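Glucose-binding protein (Thermus thermophilus HB27, PDB 2B3F) binds glucose and galactose and probably hands them to a binding-protein-dependent sugar transport system of the cell envelope. Local coordinates at residues 1-7 against 31-37; 61-67 against 277-283; 194-198 against 377-381; 205-209 against 363-367. One frame throughout, in Å; residues are numbered along the deposited sequence.

Contact 1 (1-7 against 31-37); sequences MKLEIFS and VEVINAT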
loop_
_atom_site.group_PDB
_atom_site.type_symbol
_atom_site.label_atom_id
_atom_site.label_comp_id
_atom_site.label_asym_id
_atom_site.label_seq_id
_atom_site.Cartn_x
_atom_site.Cartn_y
_atom_site.Cartn_z
ATOM N N MET A 1 -15.161 15.158 -25.889
ATOM C CA MET A 1 -13.985 15.249 -24.981
ATOM C C MET A 1 -14.232 14.393 -23.750
ATOM O O MET A 1 -15.162 14.645 -22.973
ATOM C CB MET A 1 -13.740 16.696 -24.571
ATOM C CG MET A 1 -13.070 17.524 -25.631
ATOM S SD MET A 1 -11.292 17.601 -25.386
ATOM C CE MET A 1 -10.807 16.153 -26.275
ATOM N N LYS A 2 -13.406 13.363 -23.606
ATOM C CA LYS A 2 -13.543 12.403 -22.517
ATOM C C LYS A 2 -12.201 12.052 -21.899
ATOM O O LYS A 2 -11.135 12.240 -22.501
ATOM C CB LYS A 2 -14.218 11.136 -23.024
ATOM C CG LYS A 2 -15.630 11.372 -23.531
ATOM C CD LYS A 2 -16.253 10.116 -24.056
ATOM C CE LYS A 2 -17.653 10.404 -24.615
ATOM N NZ LYS A 2 -17.571 10.929 -26.022
ATOM N N LEU A 3 -12.269 11.555 -20.665
ATOM C CA LEU A 3 -11.109 11.007 -19.977
ATOM C C LEU A 3 -11.602 9.908 -19.044
ATOM O O LEU A 3 -12.416 10.164 -18.173
ATOM C CB LEU A 3 -10.388 12.064 -19.167
ATOM C CG LEU A 3 -9.260 11.506 -18.281
ATOM C CD1 LEU A 3 -8.060 11.039 -19.099
ATOM C CD2 LEU A 3 -8.851 12.540 -17.243
ATOM N N GLU A 4 -11.090 8.703 -19.250
ATOM C CA GLU A 4 -11.482 7.538 -18.455
ATOM C C GLU A 4 -10.322 7.167 -17.522
ATOM O O GLU A 4 -9.274 6.731 -17.973
ATOM C CB GLU A 4 -11.831 6.364 -19.353
ATOM C CG GLU A 4 -12.317 5.164 -18.564
ATOM C CD GLU A 4 -12.582 3.964 -19.424
ATOM O OE1 GLU A 4 -11.864 3.774 -20.430
ATOM O OE2 GLU A 4 -13.493 3.182 -19.073
ATOM N N ILE A 5 -10.563 7.333 -16.228
ATOM C CA ILE A 5 -9.564 7.103 -15.184
ATOM C C ILE A 5 -9.942 5.817 -14.469
ATOM O O ILE A 5 -11.018 5.738 -13.892
ATOM C CB ILE A 5 -9.565 8.213 -14.142
ATOM C CG1 ILE A 5 -9.235 9.585 -14.775
ATOM C CG2 ILE A 5 -8.551 7.918 -13.049
ATOM C CD1 ILE A 5 -9.557 10.739 -13.887
ATOM N N PHE A 6 -9.026 4.857 -14.487
ATOM C CA PHE A 6 -9.250 3.526 -13.923
ATOM C C PHE A 6 -8.496 3.426 -12.590
ATOM O O PHE A 6 -7.319 3.762 -12.494
ATOM C CB PHE A 6 -8.782 2.490 -14.941
ATOM C CG PHE A 6 -9.092 1.048 -14.584
ATOM C CD1 PHE A 6 -10.109 0.367 -15.242
ATOM C CD2 PHE A 6 -8.319 0.361 -13.653
ATOM C CE1 PHE A 6 -10.393 -0.979 -14.941
ATOM C CE2 PHE A 6 -8.592 -0.995 -13.371
ATOM C CZ PHE A 6 -9.629 -1.641 -14.023
ATOM N N SER A 7 -9.180 2.990 -11.535
ATOM C CA SER A 7 -8.571 2.896 -10.211
ATOM C C SER A 7 -9.414 1.962 -9.338
ATOM O O SER A 7 -10.464 1.462 -9.774
ATOM C CB SER A 7 -8.480 4.274 -9.530
ATOM O OG SER A 7 -9.724 4.684 -8.962
ATOM N N VAL A 31 -13.866 18.514 -20.773
ATOM C CA VAL A 31 -13.700 17.056 -20.662
ATOM C C VAL A 31 -14.737 16.421 -19.736
ATOM O O VAL A 31 -14.889 16.847 -18.591
ATOM C CB VAL A 31 -12.290 16.681 -20.134
ATOM C CG1 VAL A 31 -12.100 15.166 -20.170
ATOM C CG2 VAL A 31 -11.198 17.374 -20.937
ATOM N N GLU A 32 -15.430 15.394 -20.232
ATOM C CA GLU A 32 -16.266 14.546 -19.391
ATOM C C GLU A 32 -15.374 13.443 -18.811
ATOM O O GLU A 32 -14.790 12.647 -19.546
ATOM C CB GLU A 32 -17.419 13.924 -20.177
ATOM C CG GLU A 32 -18.226 12.858 -19.393
ATOM C CD GLU A 32 -19.463 13.413 -18.681
ATOM O OE1 GLU A 32 -20.263 14.142 -19.337
ATOM O OE2 GLU A 32 -19.644 13.108 -17.471
ATOM N N VAL A 33 -15.286 13.419 -17.488
ATOM C CA VAL A 33 -14.408 12.487 -16.780
ATOM C C VAL A 33 -15.192 11.278 -16.303
ATOM O O VAL A 33 -16.164 11.415 -15.541
ATOM C CB VAL A 33 -13.730 13.160 -15.585
ATOM C CG1 VAL A 33 -12.795 12.179 -14.871
ATOM C CG2 VAL A 33 -12.967 14.407 -16.040
ATOM N N ILE A 34 -14.784 10.109 -16.797
ATOM C CA ILE A 34 -15.366 8.828 -16.416
ATOM C C ILE A 34 -14.509 8.268 -15.275
ATOM O O ILE A 34 -13.353 7.951 -15.466
ATOM C CB ILE A 34 -15.444 7.841 -17.595
ATOM C CG1 ILE A 34 -16.316 8.417 -18.708
ATOM C CG2 ILE A 34 -16.053 6.521 -17.166
ATOM C CD1 ILE A 34 -15.575 9.047 -19.792
ATOM N N ASN A 35 -15.103 8.204 -14.088
ATOM C CA ASN A 35 -14.441 7.697 -12.900
ATOM C C ASN A 35 -14.702 6.196 -12.848
ATOM O O ASN A 35 -15.697 5.747 -12.288
ATOM C CB ASN A 35 -14.952 8.410 -11.657
ATOM C CG ASN A 35 -14.185 8.006 -10.396
ATOM O OD1 ASN A 35 -13.289 7.171 -10.456
ATOM N ND2 ASN A 35 -14.529 8.603 -9.264
ATOM N N ALA A 36 -13.801 5.435 -13.459
ATOM C CA ALA A 36 -13.971 3.988 -13.654
ATOM C C ALA A 36 -13.308 3.217 -12.519
ATOM O O ALA A 36 -12.218 2.688 -12.680
ATOM C CB ALA A 36 -13.392 3.581 -14.979
ATOM N N THR A 37 -13.976 3.162 -11.370
ATOM C CA THR A 37 -13.476 2.405 -10.232
ATOM C C THR A 37 -13.893 0.930 -10.283
ATOM O O THR A 37 -15.015 0.594 -10.689
ATOM C CB THR A 37 -13.977 2.986 -8.921
ATOM O OG1 THR A 37 -15.405 3.141 -8.995
ATOM C CG2 THR A 37 -13.315 4.339 -8.649
HETATM O O HOH W 1 -11.113 5.683 -11.019
#

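Contact 2 (61-67 against 277-283); sequences DTFQVHA and SDSFGLP. With GAL (beta-D-galactopyranose), chain G.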
loop_
_atom_site.group_PDB
_atom_site.type_symbol
_atom_site.label_atom_id
_atom_site.label_comp_id
_atom_site.label_asym_id
_atom_site.label_seq_id
_atom_site.Cartn_x
_atom_site.Cartn_y
_atom_site.Cartn_z
ATOM N N ASP A 61 -7.850 5.277 -20.382
ATOM C CA ASP A 61 -6.908 6.358 -20.704
ATOM C C ASP A 61 -5.697 6.379 -19.774
ATOM O O ASP A 61 -4.608 6.780 -20.161
ATOM C CB ASP A 61 -7.623 7.700 -20.715
ATOM C CG ASP A 61 -8.606 7.799 -21.859
ATOM O OD1 ASP A 61 -8.293 7.243 -22.937
ATOM O OD2 ASP A 61 -9.690 8.396 -21.675
ATOM N N THR A 62 -5.906 5.935 -18.540
ATOM C CA THR A 62 -4.858 5.853 -17.543
ATOM C C THR A 62 -5.384 4.943 -16.434
ATOM O O THR A 62 -6.611 4.818 -16.244
ATOM C CB THR A 62 -4.487 7.248 -16.981
ATOM O OG1 THR A 62 -3.336 7.150 -16.133
ATOM C CG2 THR A 62 -5.663 7.892 -16.217
ATOM N N PHE A 63 -4.465 4.291 -15.731
ATOM C CA PHE A 63 -4.880 3.399 -14.639
ATOM C C PHE A 63 -3.948 3.495 -13.440
ATOM O O PHE A 63 -2.717 3.684 -13.559
ATOM C CB PHE A 63 -5.040 1.955 -15.112
ATOM C CG PHE A 63 -3.782 1.335 -15.661
ATOM C CD1 PHE A 63 -2.818 0.778 -14.823
ATOM C CD2 PHE A 63 -3.600 1.246 -17.036
ATOM C CE1 PHE A 63 -1.668 0.185 -15.343
ATOM C CE2 PHE A 63 -2.466 0.646 -17.562
ATOM C CZ PHE A 63 -1.497 0.106 -16.720
ATOM N N GLN A 64 -4.553 3.397 -12.269
ATOM C CA GLN A 64 -3.810 3.329 -11.030
ATOM C C GLN A 64 -2.901 2.096 -11.029
ATOM O O GLN A 64 -3.324 0.975 -11.330
ATOM C CB GLN A 64 -4.782 3.238 -9.855
ATOM C CG GLN A 64 -4.127 3.208 -8.513
ATOM C CD GLN A 64 -5.129 2.941 -7.365
ATOM O OE1 GLN A 64 -6.332 2.922 -7.588
ATOM N NE2 GLN A 64 -4.615 2.750 -6.163
ATOM N N VAL A 65 -1.636 2.319 -10.717
ATOM C CA VAL A 65 -0.650 1.256 -10.719
ATOM C C VAL A 65 0.452 1.563 -9.728
ATOM O O VAL A 65 0.875 2.701 -9.550
ATOM C CB VAL A 65 -0.077 1.030 -12.133
ATOM C CG1 VAL A 65 0.577 2.297 -12.672
ATOM C CG2 VAL A 65 0.867 -0.182 -12.189
ATOM N N HIS A 66 0.913 0.523 -9.060
ATOM C CA HIS A 66 1.949 0.681 -8.089
ATOM C C HIS A 66 3.325 0.835 -8.711
ATOM O O HIS A 66 3.727 0.048 -9.559
ATOM C CB HIS A 66 1.990 -0.512 -7.129
ATOM C CG HIS A 66 0.850 -0.533 -6.164
ATOM N ND1 HIS A 66 0.059 -1.641 -5.982
ATOM C CD2 HIS A 66 0.375 0.415 -5.329
ATOM C CE1 HIS A 66 -0.852 -1.380 -5.061
ATOM N NE2 HIS A 66 -0.680 -0.142 -4.641
ATOM N N ALA A 67 4.066 1.808 -8.209
ATOM C CA ALA A 67 5.465 1.967 -8.626
ATOM C C ALA A 67 6.271 0.747 -8.188
ATOM O O ALA A 67 6.101 0.241 -7.068
ATOM C CB ALA A 67 6.054 3.223 -8.023
ATOM N N SER A 277 3.746 3.328 -3.659
ATOM C CA SER A 277 3.368 4.565 -4.334
ATOM C C SER A 277 2.358 4.289 -5.419
ATOM O O SER A 277 2.587 3.449 -6.282
ATOM C CB SER A 277 4.610 5.255 -4.922
ATOM O OG SER A 277 4.225 6.406 -5.653
ATOM N N ASP A 278 1.218 4.978 -5.335
ATOM C CA ASP A 278 0.214 4.972 -6.366
ATOM C C ASP A 278 0.682 5.900 -7.481
ATOM O O ASP A 278 1.134 7.004 -7.200
ATOM C CB ASP A 278 -1.121 5.453 -5.803
ATOM C CG ASP A 278 -1.701 4.485 -4.753
ATOM O OD1 ASP A 278 -1.804 3.286 -5.099
ATOM O OD2 ASP A 278 -2.020 4.934 -3.634
ATOM N N SER A 279 0.584 5.428 -8.713
ATOM C CA SER A 279 1.044 6.160 -9.887
ATOM C C SER A 279 0.079 5.959 -11.053
ATOM O O SER A 279 -0.746 5.040 -11.048
ATOM C CB SER A 279 2.484 5.720 -10.228
ATOM O OG SER A 279 2.550 4.464 -10.851
ATOM N N PHE A 280 0.191 6.834 -12.059
ATOM C CA PHE A 280 -0.592 6.736 -13.280
ATOM C C PHE A 280 0.345 6.827 -14.474
ATOM O O PHE A 280 1.258 7.647 -14.459
ATOM C CB PHE A 280 -1.612 7.868 -13.367
ATOM C CG PHE A 280 -2.771 7.707 -12.414
ATOM C CD1 PHE A 280 -3.909 6.999 -12.794
ATOM C CD2 PHE A 280 -2.717 8.270 -11.152
ATOM C CE1 PHE A 280 -4.983 6.846 -11.902
ATOM C CE2 PHE A 280 -3.783 8.131 -10.262
ATOM C CZ PHE A 280 -4.919 7.397 -10.655
ATOM N N GLY A 281 0.075 6.021 -15.495
ATOM C CA GLY A 281 0.808 6.103 -16.747
ATOM C C GLY A 281 -0.074 6.351 -17.943
ATOM O O GLY A 281 -1.236 6.750 -17.818
ATOM N N LEU A 282 0.490 6.075 -19.112
ATOM C CA LEU A 282 -0.163 6.340 -20.376
ATOM C C LEU A 282 -0.149 5.076 -21.225
ATOM O O LEU A 282 0.843 4.778 -21.887
ATOM C CB LEU A 282 0.547 7.491 -21.094
ATOM C CG LEU A 282 -0.105 7.961 -22.405
ATOM C CD1 LEU A 282 -1.494 8.503 -22.138
ATOM C CD2 LEU A 282 0.738 9.038 -23.055
ATOM N N PRO A 283 -1.247 4.304 -21.199
ATOM C CA PRO A 283 -1.321 3.114 -22.047
ATOM C C PRO A 283 -1.258 3.467 -23.524
ATOM O O PRO A 283 -1.902 4.426 -23.946
ATOM C CB PRO A 283 -2.707 2.524 -21.717
ATOM C CG PRO A 283 -3.113 3.158 -20.438
ATOM C CD PRO A 283 -2.453 4.485 -20.374
HETATM C C1 GAL G . -3.238 0.049 -1.862
HETATM C C2 GAL G . -3.272 1.387 -2.611
HETATM C C3 GAL G . -3.893 2.494 -1.769
HETATM C C4 GAL G . -5.251 2.067 -1.210
HETATM C C5 GAL G . -5.106 0.662 -0.576
HETATM C C6 GAL G . -6.404 0.089 0.016
HETATM O O1 GAL G . -2.730 -0.971 -2.668
HETATM O O2 GAL G . -1.940 1.723 -3.030
HETATM O O3 GAL G . -4.051 3.670 -2.550
HETATM O O4 GAL G . -6.169 2.091 -2.271
HETATM O O5 GAL G . -4.582 -0.273 -1.488
HETATM O O6 GAL G . -7.285 -0.284 -1.000
HETATM O O HOH W 2 -1.444 3.725 -15.856
HETATM O O HOH W 3 4.467 0.663 -4.785
#

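Contact 3 (194-198 against 377-381); sequences LKFTD and ANAAQ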
loop_
_atom_site.group_PDB
_atom_site.type_symbol
_atom_site.label_atom_id
_atom_site.label_comp_id
_atom_site.label_asym_id
_atom_site.label_seq_id
_atom_site.Cartn_x
_atom_site.Cartn_y
_atom_site.Cartn_z
ATOM N N LEU A 194 18.240 -14.238 -0.442
ATOM C CA LEU A 194 17.751 -15.007 0.698
ATOM C C LEU A 194 16.551 -15.817 0.235
ATOM O O LEU A 194 15.591 -15.263 -0.310
ATOM C CB LEU A 194 17.362 -14.097 1.853
ATOM C CG LEU A 194 16.847 -14.767 3.135
ATOM C CD1 LEU A 194 17.944 -15.494 3.892
ATOM C CD2 LEU A 194 16.231 -13.727 4.013
ATOM N N LYS A 195 16.619 -17.127 0.460
ATOM C CA LYS A 195 15.524 -18.022 0.133
ATOM C C LYS A 195 14.441 -17.944 1.214
ATOM O O LYS A 195 14.735 -17.712 2.393
ATOM C CB LYS A 195 16.023 -19.464 -0.017
ATOM C CG LYS A 195 16.913 -19.686 -1.244
ATOM C CD LYS A 195 17.115 -21.176 -1.577
ATOM C CE LYS A 195 15.834 -21.822 -2.168
ATOM N NZ LYS A 195 15.953 -23.214 -2.771
ATOM N N PHE A 196 13.192 -18.143 0.785
ATOM C CA PHE A 196 12.049 -18.194 1.697
ATOM C C PHE A 196 12.143 -19.378 2.656
ATOM O O PHE A 196 11.573 -19.350 3.728
ATOM C CB PHE A 196 10.735 -18.257 0.910
ATOM C CG PHE A 196 10.407 -16.973 0.192
ATOM C CD1 PHE A 196 9.680 -15.986 0.828
ATOM C CD2 PHE A 196 10.862 -16.744 -1.096
ATOM C CE1 PHE A 196 9.386 -14.793 0.169
ATOM C CE2 PHE A 196 10.587 -15.546 -1.743
ATOM C CZ PHE A 196 9.854 -14.587 -1.105
ATOM N N THR A 197 12.876 -20.402 2.247
ATOM C CA THR A 197 13.106 -21.593 3.053
ATOM C C THR A 197 14.295 -21.459 4.013
ATOM O O THR A 197 14.559 -22.372 4.789
ATOM C CB THR A 197 13.350 -22.808 2.154
ATOM O OG1 THR A 197 14.361 -22.484 1.193
ATOM C CG2 THR A 197 12.084 -23.207 1.435
ATOM N N ASP A 198 15.007 -20.339 3.971
ATOM C CA ASP A 198 16.039 -20.070 4.974
ATOM C C ASP A 198 15.396 -19.998 6.353
ATOM O O ASP A 198 14.330 -19.388 6.517
ATOM C CB ASP A 198 16.759 -18.752 4.704
ATOM C CG ASP A 198 17.987 -18.576 5.588
ATOM O OD1 ASP A 198 17.860 -18.137 6.750
ATOM O OD2 ASP A 198 19.080 -18.894 5.093
ATOM N N ALA A 377 6.615 -21.459 3.997
ATOM C CA ALA A 377 7.928 -21.081 3.475
ATOM C C ALA A 377 8.264 -21.831 2.181
ATOM O O ALA A 377 8.723 -21.240 1.169
ATOM C CB ALA A 377 8.999 -21.311 4.523
ATOM N N ASN A 378 8.041 -23.144 2.212
ATOM C CA ASN A 378 8.289 -23.974 1.053
ATOM C C ASN A 378 7.425 -23.557 -0.130
ATOM O O ASN A 378 7.897 -23.561 -1.272
ATOM C CB ASN A 378 8.024 -25.448 1.370
ATOM C CG ASN A 378 9.053 -26.051 2.333
ATOM O OD1 ASN A 378 10.085 -25.445 2.618
ATOM N ND2 ASN A 378 8.751 -27.255 2.858
ATOM N N ALA A 379 6.168 -23.208 0.155
ATOM C CA ALA A 379 5.233 -22.751 -0.878
ATOM C C ALA A 379 5.690 -21.438 -1.523
ATOM O O ALA A 379 5.677 -21.304 -2.733
ATOM C CB ALA A 379 3.840 -22.597 -0.323
ATOM N N ALA A 380 6.116 -20.480 -0.706
ATOM C CA ALA A 380 6.579 -19.195 -1.240
ATOM C C ALA A 380 7.810 -19.419 -2.089
ATOM O O ALA A 380 7.967 -18.784 -3.133
ATOM C CB ALA A 380 6.876 -18.225 -0.113
ATOM N N GLN A 381 8.691 -20.324 -1.653
ATOM C CA GLN A 381 9.884 -20.634 -2.459
ATOM C C GLN A 381 9.529 -21.285 -3.812
ATOM O O GLN A 381 10.124 -20.974 -4.834
ATOM C CB GLN A 381 10.872 -21.523 -1.700
ATOM C CG GLN A 381 12.247 -21.635 -2.387
ATOM C CD GLN A 381 12.926 -20.279 -2.516
ATOM O OE1 GLN A 381 13.050 -19.552 -1.528
ATOM N NE2 GLN A 381 13.341 -19.927 -3.725
#

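Contact 4 (205-209 against 363-367); sequences WEVFG and VMEIF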
loop_
_atom_site.group_PDB
_atom_site.type_symbol
_atom_site.label_atom_id
_atom_site.label_comp_id
_atom_site.label_asym_id
_atom_site.label_seq_id
_atom_site.Cartn_x
_atom_site.Cartn_y
_atom_site.Cartn_z
ATOM N N TRP A 205 7.072 -16.689 9.563
ATOM C CA TRP A 205 5.792 -17.378 9.640
ATOM C C TRP A 205 5.469 -17.865 11.056
ATOM O O TRP A 205 4.302 -17.875 11.447
ATOM C CB TRP A 205 5.750 -18.546 8.658
ATOM C CG TRP A 205 5.830 -18.141 7.211
ATOM C CD1 TRP A 205 6.933 -18.160 6.405
ATOM C CD2 TRP A 205 4.744 -17.714 6.384
ATOM N NE1 TRP A 205 6.609 -17.744 5.142
ATOM C CE2 TRP A 205 5.271 -17.465 5.093
ATOM C CE3 TRP A 205 3.388 -17.509 6.607
ATOM C CZ2 TRP A 205 4.485 -17.017 4.040
ATOM C CZ3 TRP A 205 2.602 -17.054 5.563
ATOM C CH2 TRP A 205 3.156 -16.814 4.288
ATOM N N GLU A 206 6.493 -18.257 11.819
ATOM C CA GLU A 206 6.312 -18.633 13.234
ATOM C C GLU A 206 5.768 -17.471 14.042
ATOM O O GLU A 206 4.779 -17.620 14.779
ATOM C CB GLU A 206 7.643 -19.080 13.861
ATOM C CG GLU A 206 7.563 -19.798 15.230
ATOM C CD GLU A 206 7.297 -18.919 16.498
ATOM O OE1 GLU A 206 7.832 -17.776 16.632
ATOM O OE2 GLU A 206 6.559 -19.428 17.398
ATOM N N VAL A 207 6.417 -16.313 13.920
ATOM C CA VAL A 207 5.964 -15.148 14.649
ATOM C C VAL A 207 4.567 -14.767 14.140
ATOM O O VAL A 207 3.674 -14.494 14.915
ATOM C CB VAL A 207 6.944 -13.968 14.538
ATOM C CG1 VAL A 207 6.377 -12.732 15.251
ATOM C CG2 VAL A 207 8.325 -14.364 15.097
ATOM N N PHE A 208 4.381 -14.775 12.823
ATOM C CA PHE A 208 3.078 -14.434 12.216
ATOM C C PHE A 208 1.919 -15.282 12.777
ATOM O O PHE A 208 0.855 -14.762 13.115
ATOM C CB PHE A 208 3.182 -14.581 10.692
ATOM C CG PHE A 208 1.916 -14.263 9.957
ATOM C CD1 PHE A 208 1.402 -12.980 9.963
ATOM C CD2 PHE A 208 1.260 -15.236 9.223
ATOM C CE1 PHE A 208 0.235 -12.686 9.280
ATOM C CE2 PHE A 208 0.100 -14.947 8.536
ATOM C CZ PHE A 208 -0.420 -13.669 8.565
ATOM N N GLY A 209 2.136 -16.586 12.888
ATOM C CA GLY A 209 1.096 -17.480 13.443
ATOM C C GLY A 209 0.679 -17.144 14.868
ATOM O O GLY A 209 -0.503 -17.220 15.222
ATOM N N VAL A 363 -0.482 -18.902 -0.947
ATOM C CA VAL A 363 0.417 -19.217 0.143
ATOM C C VAL A 363 -0.213 -18.875 1.488
ATOM O O VAL A 363 -0.171 -19.667 2.435
ATOM C CB VAL A 363 1.774 -18.482 0.003
ATOM C CG1 VAL A 363 2.670 -18.772 1.195
ATOM C CG2 VAL A 363 2.447 -18.889 -1.283
ATOM N N MET A 364 -0.799 -17.689 1.584
ATOM C CA MET A 364 -1.403 -17.270 2.818
ATOM C C MET A 364 -2.573 -18.187 3.190
ATOM O O MET A 364 -2.678 -18.590 4.339
ATOM C CB MET A 364 -1.836 -15.794 2.730
ATOM C CG MET A 364 -2.477 -15.267 3.995
ATOM S SD MET A 364 -1.394 -15.366 5.438
ATOM C CE MET A 364 -0.000 -14.336 4.887
ATOM N N GLU A 365 -3.417 -18.545 2.226
ATOM C CA GLU A 365 -4.491 -19.548 2.474
ATOM C C GLU A 365 -3.948 -20.828 3.101
ATOM O O GLU A 365 -4.494 -21.328 4.100
ATOM C CB GLU A 365 -5.237 -19.897 1.201
ATOM C CG GLU A 365 -6.154 -18.797 0.734
ATOM C CD GLU A 365 -6.950 -19.156 -0.509
ATOM O OE1 GLU A 365 -6.449 -19.943 -1.355
ATOM O OE2 GLU A 365 -8.088 -18.633 -0.648
ATOM N N ILE A 366 -2.864 -21.358 2.541
ATOM C CA ILE A 366 -2.302 -22.607 3.061
ATOM C C ILE A 366 -1.623 -22.441 4.428
ATOM O O ILE A 366 -1.546 -23.407 5.216
ATOM C CB ILE A 366 -1.440 -23.376 2.005
ATOM C CG1 ILE A 366 -0.178 -22.622 1.612
ATOM C CG2 ILE A 366 -2.279 -23.608 0.775
ATOM C CD1 ILE A 366 1.010 -22.884 2.466
ATOM N N PHE A 367 -1.182 -21.236 4.768
ATOM C CA PHE A 367 -0.756 -21.028 6.133
ATOM C C PHE A 367 -1.991 -21.007 7.045
ATOM O O PHE A 367 -1.938 -21.551 8.138
ATOM C CB PHE A 367 0.066 -19.764 6.351
ATOM C CG PHE A 367 0.589 -19.658 7.744
ATOM C CD1 PHE A 367 1.594 -20.517 8.179
ATOM C CD2 PHE A 367 0.046 -18.760 8.644
ATOM C CE1 PHE A 367 2.084 -20.438 9.461
ATOM C CE2 PHE A 367 0.510 -18.695 9.952
ATOM C CZ PHE A 367 1.538 -19.527 10.359
#

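Contact 1 (1-7 against 31-37)
The F6 ring meets strand 32-37 obliquely through A36 O, which lies 4.0 Å from F6 CG; A46, V49 and L50 of helix 44-55 also pack against this side chain. The second flat group, the E4 carboxylate, passes A36 with OE2 4.1 Å from A36 CB. E4 CG is anti to the backbone N (chi1 -177°) and the extended chain carries the acid on to a salt bridge with R53. The third, the N35 amide, turns OD1 to a water 2.7 Å away that also donates to I5 O and accepts from S7 OG; S7 OG is further bonded to W9 N. On the face shared by L3, I5, V33 and N35, I5 CD1 touches V33 CG1 at 3.7 Å. The strand axes approach to 4.6 Å at 17°, and six backbone bonds run from M1 O to S7 N. I5 N to I34 O is 3.0 Å and nearly straight at 172°, whereas S7 N to A36 O lengthens to 3.3 Å. Strand 2-7, helix 15-27 and strand 32-37 make a beta-alpha-beta unit, whose two strands are this parallel pair. Main-chain bonds thus define the pairing, while the water ties three polar groups together where the strand runs into the sugar-binding W8 and W9.

Contact 2 (61-67 against 277-283)
F280 against T62 and Q64, S279 against V65, and P283 against F63 carry much of this buried contact, in which strand 272-280 pairs antiparallel with strand 62-66. The F280 ring offers its edge to T62, with CD1 3.4 Å from T62 OG1, and that hydroxyl is bound to G281 O, in the carbonyl plane. Q64 CA makes an off-centre CH-pi contact, 4.3 Å from the F280 ring centroid and 28° off its normal; W295 adds an edge-to-face pair. S279 grips V65 O twice: its N and its OG arrive from opposite faces of the carbonyl plane, OG at 2.8 Å from V65 O. A chi1 of 76° sets OG between the backbone N and the carbonyl carbon, and S113 is its second partner. P283 CG packs 3.9 Å from F63 CE2, while a water over one face of the F63 ring links F63 O to G281 N. At the other end the pair opens onto galactose. D278 OD1 accepts from the sugar's O2 at 2.6 Å and OD2 from its O3 at 2.6 Å; Q64 NE2 donates a hydrogen bond to D278 OD1 at 3.1 Å, from 70° out of the carboxylate plane, while Q64 OE1 accepts from W8 N. H66 NE2 donates to the same O2 at 2.8 Å, its ND1 being held by E70. An alanine in place of D278 would probably leave the sugar's O2 and O3 without their carboxylate acceptors and Q64 NE2 without its mate. Since O2 both accepts from H66 and donates to D278, the two strands jointly fix the direction of its hydrogen bonding.

Contact 3 (194-198 against 377-381)
Q381 reaches from helix 373-387 into the loop at 194-198, and each of its side-chain atoms finds a neighbour there. CB lies 3.8 Å from T197 CG2. CG, directed opposite the backbone N (chi1 -168°), passes 3.6 Å from K195 CE, and the chain then bends at chi2 (61°); the Q381 side chain crosses that of K195 at about a right angle, with CD 3.3 Å from K195 CE. At the tip OE1 accepts from F196 N at 2.7 Å, the donor sitting nearly on the extension of the C=O bond, while NE2 lies near K195 CE and is itself bonded to D385 OD1. The amide therefore has partners at both ends. The receiving loop is a type I beta turn from K195 to D198, whose last residue is the N-cap of helix 199-212, with OD1 bonded to K200 N; the contact thus fastens the start of one helix to the flank of another. Beside the turn, the F196 ring presents its edge to Q381 OE1 and one face to A380 CB, a CH-pi contact 4.1 Å from the ring centroid. A377 CB abuts F196 O at 3.3 Å, and the T197 side chain crosses N378 at about a right angle, bringing CG2 close to N378 OD1, which is bonded to Q374 NE2.

Contact 4 (205-209 against 363-367)
This is a buried, largely apolar helix-helix contact between helices 199-212 and 354-370, far from the sugar site, held by an aromatic cluster of W205, F208 and F367. The axes of the five-residue segments 205-209 and 363-367 approach to 12.6 Å, with a signed crossing angle of -61°, a separation bridged by large side chains with no hydrogen bond between the segments. F367, its CG set opposite the backbone N (chi1 -175°), lies against both other rings, which sit on the same side of its plane. That face receives W205 CE3, 3.7 Å above the ring plane and displaced toward the rim; the six-membered ring of W205 is inclined at 46° to it, neither stacked nor edge-to-face. At its edge F367 CZ comes 3.7 Å from G209 CA, and F367 CE2 is 3.6 Å from F208 CD2. M364, bent at chi2 and chi3, brings SD to 3.5 Å from F208 CE2 in a Met-aromatic contact, and V363 CG1 meets W205 CH2 at 3.7 Å. A serine in place of F367 would probably open a gap beside W205, F208 and G209 and leave the two rings freer to shift. Around the cluster, W173 of helix 166-190 makes an edge-to-face pair with F208 and also touches M364, and A376 of helix 373-387 packs against both W205 and F367.

Contacts 1 and 2 share one mixed sheet: strands 2-7 and 62-66 are neighbours in it, the centres of contacts 1 and 2 are about 13 Å apart, and F6 O reaches Q64 N at 2.8 Å. Contacts 3 and 4, with centres about 12 Å apart, share a helical region, where helices 354-370 and 373-387 follow one another. The centres of contacts 1 and 3 are about 42 Å apart, on opposite sides of the chain's centre. Along the chain contact 1 closes first; contact 2 then interleaves with contacts 3 and 4, and contact 4 is nested within contact 3. This crossing is consistent with the two-lobed build of solute-binding proteins, in which the chain passes between lobes, and galactose is bound where contact 2 ends.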